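Local coordinates for tryptophanyl-tRNA synthetase (Campylobacter jejuni subsp. jejuni, PDB 3TZL), which binds tryptophan and ADP and, as a class I synthetase, probably joins tryptophan to tRNA(Trp) at the expense of ATP, at residues M89-I94 and I135-T140; K162-N165 and I170-L173; E231-F236 and I253-G258. One frame throughout, in Å; residues are numbered along the deposited sequence.

Contact 1: M89-I94 and I135-T140; sequences MELYWI and ILLFDT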
loop_
_atom_site.group_PDB
_atom_site.type_symbol
_atom_site.label_atom_id
_atom_site.label_comp_id
_atom_site.label_asym_id
_atom_site.label_seq_id
_atom_site.Cartn_x
_atom_site.Cartn_y
_atom_site.Cartn_z
HETATM N N MSE B 89 -4.059 -3.743 -3.011
HETATM C CA MSE B 89 -2.934 -2.851 -2.685
HETATM C C MSE B 89 -3.089 -1.482 -3.331
HETATM O O MSE B 89 -2.786 -0.457 -2.731
HETATM C CB MSE B 89 -1.626 -3.449 -3.161
HETATM C CG MSE B 89 -1.214 -4.655 -2.385
HETATM SE SE MSE B 89 -0.257 -4.114 -0.787
HETATM C CE MSE B 89 -1.534 -3.361 0.400
ATOM N N GLU B 90 -3.542 -1.482 -4.572
ATOM C CA GLU B 90 -3.768 -0.248 -5.286
ATOM C C GLU B 90 -4.897 0.521 -4.617
ATOM O O GLU B 90 -4.778 1.721 -4.395
ATOM C CB GLU B 90 -4.090 -0.549 -6.745
ATOM C CG GLU B 90 -3.958 0.662 -7.652
ATOM C CD GLU B 90 -3.656 0.277 -9.079
ATOM O OE1 GLU B 90 -2.677 0.826 -9.653
ATOM O OE2 GLU B 90 -4.399 -0.567 -9.628
ATOM N N LEU B 91 -5.983 -0.173 -4.260
ATOM C CA LEU B 91 -7.113 0.485 -3.596
ATOM C C LEU B 91 -6.723 1.086 -2.246
ATOM O O LEU B 91 -7.147 2.176 -1.896
ATOM C CB LEU B 91 -8.314 -0.456 -3.436
ATOM C CG LEU B 91 -9.556 0.210 -2.835
ATOM C CD1 LEU B 91 -9.975 1.396 -3.703
ATOM C CD2 LEU B 91 -10.758 -0.774 -2.636
ATOM N N TYR B 92 -5.922 0.345 -1.495
ATOM C CA TYR B 92 -5.380 0.793 -0.218
ATOM C C TYR B 92 -4.676 2.155 -0.331
ATOM O O TYR B 92 -4.948 3.062 0.459
ATOM C CB TYR B 92 -4.454 -0.306 0.312
ATOM C CG TYR B 92 -3.406 0.074 1.330
ATOM C CD1 TYR B 92 -3.754 0.579 2.576
ATOM C CD2 TYR B 92 -2.062 -0.159 1.070
ATOM C CE1 TYR B 92 -2.784 0.892 3.512
ATOM C CE2 TYR B 92 -1.096 0.131 2.003
ATOM C CZ TYR B 92 -1.459 0.665 3.225
ATOM O OH TYR B 92 -0.477 0.974 4.155
ATOM N N TRP B 93 -3.810 2.317 -1.328
ATOM C CA TRP B 93 -3.158 3.611 -1.557
ATOM C C TRP B 93 -4.168 4.710 -1.922
ATOM O O TRP B 93 -4.078 5.838 -1.440
ATOM C CB TRP B 93 -2.120 3.496 -2.666
ATOM C CG TRP B 93 -1.569 4.819 -3.122
ATOM C CD1 TRP B 93 -1.785 5.424 -4.330
ATOM C CD2 TRP B 93 -0.707 5.697 -2.381
ATOM N NE1 TRP B 93 -1.124 6.625 -4.387
ATOM C CE2 TRP B 93 -0.440 6.815 -3.211
ATOM C CE3 TRP B 93 -0.134 5.649 -1.098
ATOM C CZ2 TRP B 93 0.375 7.883 -2.800
ATOM C CZ3 TRP B 93 0.678 6.721 -0.685
ATOM C CH2 TRP B 93 0.924 7.819 -1.539
ATOM N N ILE B 94 -5.123 4.388 -2.786
ATOM C CA ILE B 94 -6.160 5.358 -3.109
ATOM C C ILE B 94 -6.975 5.790 -1.883
ATOM O O ILE B 94 -7.168 6.987 -1.652
ATOM C CB ILE B 94 -7.054 4.846 -4.241
ATOM C CG1 ILE B 94 -6.266 4.873 -5.545
ATOM C CG2 ILE B 94 -8.311 5.680 -4.384
ATOM C CD1 ILE B 94 -6.760 3.874 -6.550
ATOM N N ILE B 135 -12.670 -4.606 2.622
ATOM C CA ILE B 135 -14.115 -4.502 2.727
ATOM C C ILE B 135 -14.764 -3.804 1.518
ATOM O O ILE B 135 -15.710 -4.331 0.923
ATOM C CB ILE B 135 -14.477 -3.788 4.030
ATOM C CG1 ILE B 135 -13.930 -4.597 5.220
ATOM C CG2 ILE B 135 -15.978 -3.570 4.130
ATOM C CD1 ILE B 135 -13.855 -3.826 6.506
ATOM N N LEU B 136 -14.229 -2.646 1.140
ATOM C CA LEU B 136 -14.857 -1.789 0.124
ATOM C C LEU B 136 -14.702 -2.306 -1.296
ATOM O O LEU B 136 -15.574 -2.090 -2.132
ATOM C CB LEU B 136 -14.303 -0.357 0.193
ATOM C CG LEU B 136 -14.487 0.378 1.517
ATOM C CD1 LEU B 136 -13.954 1.811 1.477
ATOM C CD2 LEU B 136 -15.937 0.362 1.927
ATOM N N LEU B 137 -13.567 -2.935 -1.576
ATOM C CA LEU B 137 -13.292 -3.502 -2.903
ATOM C C LEU B 137 -14.427 -4.416 -3.384
ATOM O O LEU B 137 -14.785 -4.391 -4.557
ATOM C CB LEU B 137 -11.954 -4.261 -2.902
ATOM C CG LEU B 137 -11.400 -4.891 -4.195
ATOM C CD1 LEU B 137 -11.233 -3.877 -5.345
ATOM C CD2 LEU B 137 -10.080 -5.571 -3.908
ATOM N N PHE B 138 -15.036 -5.161 -2.463
ATOM C CA PHE B 138 -16.057 -6.159 -2.811
ATOM C C PHE B 138 -17.511 -5.781 -2.550
ATOM O O PHE B 138 -18.382 -6.638 -2.595
ATOM C CB PHE B 138 -15.715 -7.483 -2.129
ATOM C CG PHE B 138 -14.351 -7.970 -2.485
ATOM C CD1 PHE B 138 -14.122 -8.583 -3.703
ATOM C CD2 PHE B 138 -13.291 -7.758 -1.642
ATOM C CE1 PHE B 138 -12.865 -9.001 -4.056
ATOM C CE2 PHE B 138 -12.018 -8.163 -1.997
ATOM C CZ PHE B 138 -11.804 -8.781 -3.211
ATOM N N ASP B 139 -17.766 -4.494 -2.318
ATOM C CA ASP B 139 -19.099 -4.008 -1.987
ATOM C C ASP B 139 -19.755 -4.763 -0.825
ATOM O O ASP B 139 -20.953 -5.030 -0.853
ATOM C CB ASP B 139 -20.023 -4.001 -3.212
ATOM C CG ASP B 139 -19.738 -2.836 -4.146
ATOM O OD1 ASP B 139 -20.148 -1.695 -3.832
ATOM O OD2 ASP B 139 -19.094 -3.058 -5.190
ATOM N N THR B 140 -18.951 -5.078 0.187
ATOM C CA THR B 140 -19.418 -5.737 1.397
ATOM C C THR B 140 -20.550 -4.980 2.070
ATOM O O THR B 140 -20.447 -3.779 2.298
ATOM C CB THR B 140 -18.279 -5.827 2.406
ATOM O OG1 THR B 140 -17.162 -6.475 1.798
ATOM C CG2 THR B 140 -18.726 -6.610 3.644
#
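Beside the tryptophan pocket of this class I synthetase, helix 87-96 meets the last turn of helix 122-137, with Leu91 on one side and Leu136 and Leu137 on the other. The two backbones stay apart, the nearest pair being Leu91 CA and Leu137 CA at 7.4 Å, and one methyl makes the closest approach. Leu91 holds CG anti to the backbone N (chi1 -176°), which carries Leu91 CD2 to Leu137 CB at 3.7 Å. The same methyl lies 3.7 Å from Leu137 N and 4.1 Å from Leu137 CD1, so it sits against the base of the second leucine and its backbone. Leu136 takes part through its main chain, the carbonyl carbon C lying 4.4 Å from Leu91 CD2. The end of helix 122-137 also borders the active site: Ile135 touches the bound tryptophan, and the preceding Asp134 lines the same pocket. Just past the contact the chain turns with the bond pattern of a Schellman motif: Asp139, in left-handed conformation (phi 52°), donates from N to Leu136 O at 3.3 Å, and the bond from Thr140 N to Ile135 O is weak. Ile135 O is gripped a second time, by Thr140 OG1 at 2.7 Å, in the carbonyl plane and on a lone pair. Leu137 CG rests 3.9 Å above one face of the Phe138 ring, toward its rim. Phe171 touches both Leu91 and Leu136, while Ala309 of helix 291-320 touches Leu137. Elsewhere on helix 87-96, Glu90 forms a salt bridge with Lys86 of the second subunit.

Contact 2: K162-N165 and I170-L173; sequences KVNN and IFTL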
loop_
_atom_site.group_PDB
_atom_site.type_symbol
_atom_site.label_atom_id
_atom_site.label_comp_id
_atom_site.label_asym_id
_atom_site.label_seq_id
_atom_site.Cartn_x
_atom_site.Cartn_y
_atom_site.Cartn_z
ATOM N N LYS B 162 -16.501 9.444 2.698
ATOM C CA LYS B 162 -15.659 10.496 2.145
ATOM C C LYS B 162 -15.471 10.314 0.642
ATOM O O LYS B 162 -15.604 11.269 -0.125
ATOM C CB LYS B 162 -14.308 10.547 2.857
ATOM C CG LYS B 162 -13.603 11.899 2.721
ATOM C CD LYS B 162 -12.512 12.075 3.784
ATOM C CE LYS B 162 -11.619 13.294 3.528
ATOM N NZ LYS B 162 -12.384 14.557 3.524
ATOM N N VAL B 163 -15.191 9.082 0.218
ATOM C CA VAL B 163 -14.962 8.808 -1.194
ATOM C C VAL B 163 -16.220 9.097 -2.013
ATOM O O VAL B 163 -16.157 9.768 -3.049
ATOM C CB VAL B 163 -14.477 7.361 -1.432
ATOM C CG1 VAL B 163 -14.498 7.034 -2.906
ATOM C CG2 VAL B 163 -13.060 7.149 -0.856
ATOM N N ASN B 164 -17.360 8.609 -1.523
ATOM C CA ASN B 164 -18.637 8.796 -2.187
ATOM C C ASN B 164 -19.013 10.269 -2.261
ATOM O O ASN B 164 -19.659 10.704 -3.210
ATOM C CB ASN B 164 -19.768 8.041 -1.456
ATOM C CG ASN B 164 -19.689 6.521 -1.625
ATOM O OD1 ASN B 164 -18.889 6.002 -2.398
ATOM N ND2 ASN B 164 -20.535 5.808 -0.893
ATOM N N ASN B 165 -18.629 11.029 -1.242
ATOM C CA ASN B 165 -18.898 12.464 -1.238
ATOM C C ASN B 165 -18.143 13.175 -2.352
ATOM O O ASN B 165 -18.602 14.177 -2.884
ATOM C CB ASN B 165 -18.529 13.088 0.106
ATOM C CG ASN B 165 -19.711 13.218 1.026
ATOM O OD1 ASN B 165 -20.849 13.377 0.576
ATOM N ND2 ASN B 165 -19.456 13.155 2.330
ATOM N N ILE B 170 -19.676 5.221 -5.324
ATOM C CA ILE B 170 -18.584 4.311 -5.602
ATOM C C ILE B 170 -18.708 3.073 -4.715
ATOM O O ILE B 170 -18.603 1.941 -5.190
ATOM C CB ILE B 170 -17.208 4.960 -5.360
ATOM C CG1 ILE B 170 -17.045 6.242 -6.173
ATOM C CG2 ILE B 170 -16.116 3.993 -5.716
ATOM C CD1 ILE B 170 -17.363 6.082 -7.654
ATOM N N PHE B 171 -18.927 3.298 -3.424
ATOM C CA PHE B 171 -18.867 2.216 -2.439
ATOM C C PHE B 171 -20.158 1.979 -1.696
ATOM O O PHE B 171 -20.892 2.911 -1.372
ATOM C CB PHE B 171 -17.777 2.490 -1.403
ATOM C CG PHE B 171 -16.405 2.386 -1.951
ATOM C CD1 PHE B 171 -16.020 1.264 -2.653
ATOM C CD2 PHE B 171 -15.487 3.415 -1.761
ATOM C CE1 PHE B 171 -14.747 1.171 -3.172
ATOM C CE2 PHE B 171 -14.214 3.329 -2.274
ATOM C CZ PHE B 171 -13.841 2.213 -2.984
ATOM N N THR B 172 -20.412 0.715 -1.396
ATOM C CA THR B 172 -21.501 0.371 -0.511
ATOM C C THR B 172 -21.032 0.654 0.916
ATOM O O THR B 172 -19.868 0.444 1.231
ATOM C CB THR B 172 -21.843 -1.109 -0.664
ATOM O OG1 THR B 172 -22.340 -1.332 -1.988
ATOM C CG2 THR B 172 -22.891 -1.541 0.365
ATOM N N LEU B 173 -21.916 1.150 1.773
ATOM C CA LEU B 173 -21.555 1.367 3.170
ATOM C C LEU B 173 -21.664 0.064 3.950
ATOM O O LEU B 173 -22.739 -0.502 4.063
ATOM C CB LEU B 173 -22.462 2.426 3.800
ATOM C CG LEU B 173 -22.414 3.801 3.136
ATOM C CD1 LEU B 173 -23.317 4.796 3.899
ATOM C CD2 LEU B 173 -20.978 4.319 3.005
#
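Asn164, near the end of helix 150-167, grips the backbone of Ile170 and Phe171 with its carboxamide. CB leads to CG, which stands beside the backbone N (chi1 -72°) and brings the amide up to the loop although the CB bond itself does not aim at it. Asn164 CG is then 3.8 Å from both Phe171 N and Phe171 O. OD1 takes two donors. Phe171 N donates to Asn164 OD1 at 2.9 Å, in the carbonyl plane and on a lone pair, with a fairly straight bond (160°). Ile170 N, 3.1 Å from Asn164 OD1, stands well above that plane and its bond is more bent (142°). Asn164 ND2 completes the grip by donating to Phe171 O at 3.0 Å, the acceptor lying close to the amide plane. Both the N-H and the C=O of Phe171 are thus paired with one side chain, three bonds in all fixing the rotation of the amide. The segment held in this way links helix 150-167 to strand 175-177, which pairs in parallel with strand 142-144; strand, helix and strand together form a beta-alpha-beta crossover. At the neighbouring Val163 the contact becomes apolar. Val163 CG1, placed anti to its own backbone N, meets Phe171 CE2 at 3.8 Å, the valine and the ring approaching at a slant, and lies 4.2 Å from Ile170 CB. Ile170 CG2 covers the centre of one face of the Phe171 ring from 3.8 Å above it. Beyond the segments, Leu95 of helix 87-96 and Ile316 of helix 291-320 also touch Phe171. At the border Leu173 adds a methyl beside the amide nitrogen.

Contact 3: E231-F236 and I253-G258; sequences ENCNIF and IRYEKG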
loop_
_atom_site.group_PDB
_atom_site.type_symbol
_atom_site.label_atom_id
_atom_site.label_comp_id
_atom_site.label_asym_id
_atom_site.label_seq_id
_atom_site.Cartn_x
_atom_site.Cartn_y
_atom_site.Cartn_z
ATOM N N GLU B 231 -23.104 -32.810 35.565
ATOM C CA GLU B 231 -23.372 -31.380 35.532
ATOM C C GLU B 231 -22.127 -30.543 35.835
ATOM O O GLU B 231 -22.037 -29.386 35.426
ATOM C CB GLU B 231 -24.498 -31.048 36.516
ATOM C CG GLU B 231 -25.837 -31.690 36.148
ATOM C CD GLU B 231 -26.690 -32.043 37.362
ATOM O OE1 GLU B 231 -26.174 -31.987 38.499
ATOM O OE2 GLU B 231 -27.880 -32.387 37.179
ATOM N N ASN B 232 -21.163 -31.130 36.541
ATOM C CA ASN B 232 -19.927 -30.422 36.890
ATOM C C ASN B 232 -18.684 -30.956 36.179
ATOM O O ASN B 232 -17.577 -30.440 36.370
ATOM C CB ASN B 232 -19.690 -30.452 38.402
ATOM C CG ASN B 232 -20.686 -29.609 39.163
ATOM O OD1 ASN B 232 -21.254 -28.658 38.623
ATOM N ND2 ASN B 232 -20.904 -29.949 40.430
ATOM N N CYS B 233 -18.870 -31.987 35.363
ATOM C CA CYS B 233 -17.749 -32.671 34.736
ATOM C C CYS B 233 -17.363 -32.018 33.411
ATOM O O CYS B 233 -18.202 -31.828 32.530
ATOM C CB CYS B 233 -18.083 -34.147 34.535
ATOM S SG CYS B 233 -16.762 -35.138 33.815
ATOM N N ASN B 234 -16.087 -31.675 33.281
ATOM C CA ASN B 234 -15.585 -31.066 32.064
ATOM C C ASN B 234 -15.462 -32.062 30.927
ATOM O O ASN B 234 -15.508 -31.682 29.758
ATOM C CB ASN B 234 -14.248 -30.370 32.318
ATOM C CG ASN B 234 -14.372 -29.228 33.303
ATOM O OD1 ASN B 234 -15.374 -28.510 33.313
ATOM N ND2 ASN B 234 -13.367 -29.067 34.153
ATOM N N ILE B 235 -15.291 -33.338 31.257
ATOM C CA ILE B 235 -15.310 -34.353 30.218
ATOM C C ILE B 235 -16.705 -34.323 29.602
ATOM O O ILE B 235 -16.867 -34.197 28.397
ATOM C CB ILE B 235 -15.036 -35.767 30.766
ATOM C CG1 ILE B 235 -13.779 -35.791 31.632
ATOM C CG2 ILE B 235 -14.899 -36.757 29.629
ATOM C CD1 ILE B 235 -13.625 -37.085 32.399
ATOM N N PHE B 236 -17.722 -34.409 30.446
ATOM C CA PHE B 236 -19.083 -34.415 29.936
ATOM C C PHE B 236 -19.398 -33.135 29.160
ATOM O O PHE B 236 -19.901 -33.208 28.043
ATOM C CB PHE B 236 -20.100 -34.631 31.047
ATOM C CG PHE B 236 -21.501 -34.797 30.545
ATOM C CD1 PHE B 236 -21.982 -36.055 30.203
ATOM C CD2 PHE B 236 -22.338 -33.700 30.408
ATOM C CE1 PHE B 236 -23.273 -36.211 29.735
ATOM C CE2 PHE B 236 -23.628 -33.852 29.943
ATOM C CZ PHE B 236 -24.097 -35.106 29.603
ATOM N N ILE B 253 -26.575 -41.456 31.170
ATOM C CA ILE B 253 -27.043 -42.666 31.832
ATOM C C ILE B 253 -25.826 -43.393 32.378
ATOM O O ILE B 253 -25.861 -43.937 33.487
ATOM C CB ILE B 253 -27.814 -43.578 30.857
ATOM C CG1 ILE B 253 -29.220 -43.025 30.604
ATOM C CG2 ILE B 253 -27.901 -45.000 31.378
ATOM C CD1 ILE B 253 -29.875 -43.577 29.343
ATOM N N ARG B 254 -24.744 -43.381 31.597
ATOM C CA ARG B 254 -23.499 -44.032 31.997
ATOM C C ARG B 254 -22.898 -43.357 33.229
ATOM O O ARG B 254 -22.389 -44.036 34.124
ATOM C CB ARG B 254 -22.509 -44.073 30.825
ATOM C CG ARG B 254 -22.895 -45.090 29.757
ATOM C CD ARG B 254 -22.128 -44.871 28.462
ATOM N NE ARG B 254 -20.700 -45.129 28.609
ATOM C CZ ARG B 254 -19.802 -44.888 27.659
ATOM N NH1 ARG B 254 -20.183 -44.387 26.487
ATOM N NH2 ARG B 254 -18.519 -45.147 27.879
ATOM N N TYR B 255 -22.985 -42.027 33.270
ATOM C CA TYR B 255 -22.576 -41.242 34.439
ATOM C C TYR B 255 -23.390 -41.572 35.687
ATOM O O TYR B 255 -22.829 -41.923 36.725
ATOM C CB TYR B 255 -22.676 -39.743 34.146
ATOM C CG TYR B 255 -21.411 -39.116 33.578
ATOM C CD1 TYR B 255 -20.742 -38.118 34.277
ATOM C CD2 TYR B 255 -20.889 -39.517 32.346
ATOM C CE1 TYR B 255 -19.600 -37.531 33.781
ATOM C CE2 TYR B 255 -19.728 -38.927 31.827
ATOM C CZ TYR B 255 -19.090 -37.933 32.560
ATOM O OH TYR B 255 -17.946 -37.319 32.093
ATOM N N GLU B 256 -24.712 -41.468 35.582
ATOM C CA GLU B 256 -25.596 -41.723 36.721
ATOM C C GLU B 256 -25.573 -43.181 37.193
ATOM O O GLU B 256 -25.803 -43.463 38.370
ATOM C CB GLU B 256 -27.032 -41.281 36.402
ATOM C CG GLU B 256 -27.165 -39.779 36.142
ATOM C CD GLU B 256 -28.579 -39.361 35.776
ATOM O OE1 GLU B 256 -28.823 -38.142 35.643
ATOM O OE2 GLU B 256 -29.441 -40.249 35.621
ATOM N N LYS B 257 -25.295 -44.106 36.280
ATOM C CA LYS B 257 -25.270 -45.521 36.634
ATOM C C LYS B 257 -24.086 -45.874 37.540
ATOM O O LYS B 257 -24.200 -46.732 38.412
ATOM C CB LYS B 257 -25.232 -46.383 35.372
ATOM C CG LYS B 257 -25.272 -47.874 35.641
ATOM C CD LYS B 257 -25.042 -48.670 34.370
ATOM C CE LYS B 257 -25.069 -50.169 34.648
ATOM N NZ LYS B 257 -24.841 -50.973 33.408
ATOM N N GLY B 258 -22.950 -45.215 37.329
ATOM C CA GLY B 258 -21.725 -45.589 38.010
ATOM C C GLY B 258 -21.141 -46.827 37.356
ATOM O O GLY B 258 -21.661 -47.301 36.352
#
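Tyr255 pushes its phenol end into the first turn of helix 234-239, among Cys233, Ile235 and Phe236, and this head is the tight part of the contact. The sulfur of Cys233 lies in the plane of the phenol ring, at its edge, with Cys233 SG 3.7 Å from Tyr255 CE1 and 3.0 Å from Tyr255 OH. Ile235 CB borders the hydroxyl at 3.6 Å from Tyr255 OH. Phe236, its CG anti to the backbone N (chi1 -174°), sends its CD1 edge over one face of the tyrosine; this T-shaped (edge-to-face) pair has centroids 5.3 Å apart and planes at 70°. Phe265 of helix 262-276 stacks on Tyr255, and His230 meets the Phe236 ring edge-to-face, so the aromatic cluster extends beyond the two segments. The solvent side is loose by comparison: Glu231 and Glu256 are exposed, with Glu231 OE2 and Glu256 OE1 6.0 Å apart, where like charges would probably repel mildly. Both helices belong to the helical part after the KMSKS region, which by analogy with other tryptophanyl-tRNA synthetases probably takes part in anticodon recognition. Cys233 is the N-cap of helix 234-239: Phe236 N donates to Cys233 SG at 3.6 Å, nearly straight (166°). One sulfur thus caps the helix and borders the phenol, which ties the start of helix 234-239 to Tyr255.

In the fold
Followed from the N terminus, the three contacts come in series: none nests in or crosses another. Contact 1 closes a mostly helical loop of 40 residues, bringing helix 87-96 back to the end of helix 122-137. Contact 2 then closes a short turn of four residues between helix 150-167 and the segment leading to strand 175-177. The two adjoin, their centres 11 Å apart, with a probable hydrogen bond between Thr172 OG1 and Asp139 OD1, 2.9 Å apart. Contact 3 closes a 16-residue, largely helical loop on the opposite side of the chain's centre, its centre about 52 Å from that of contact 1, within the helices beyond the KMSKS region.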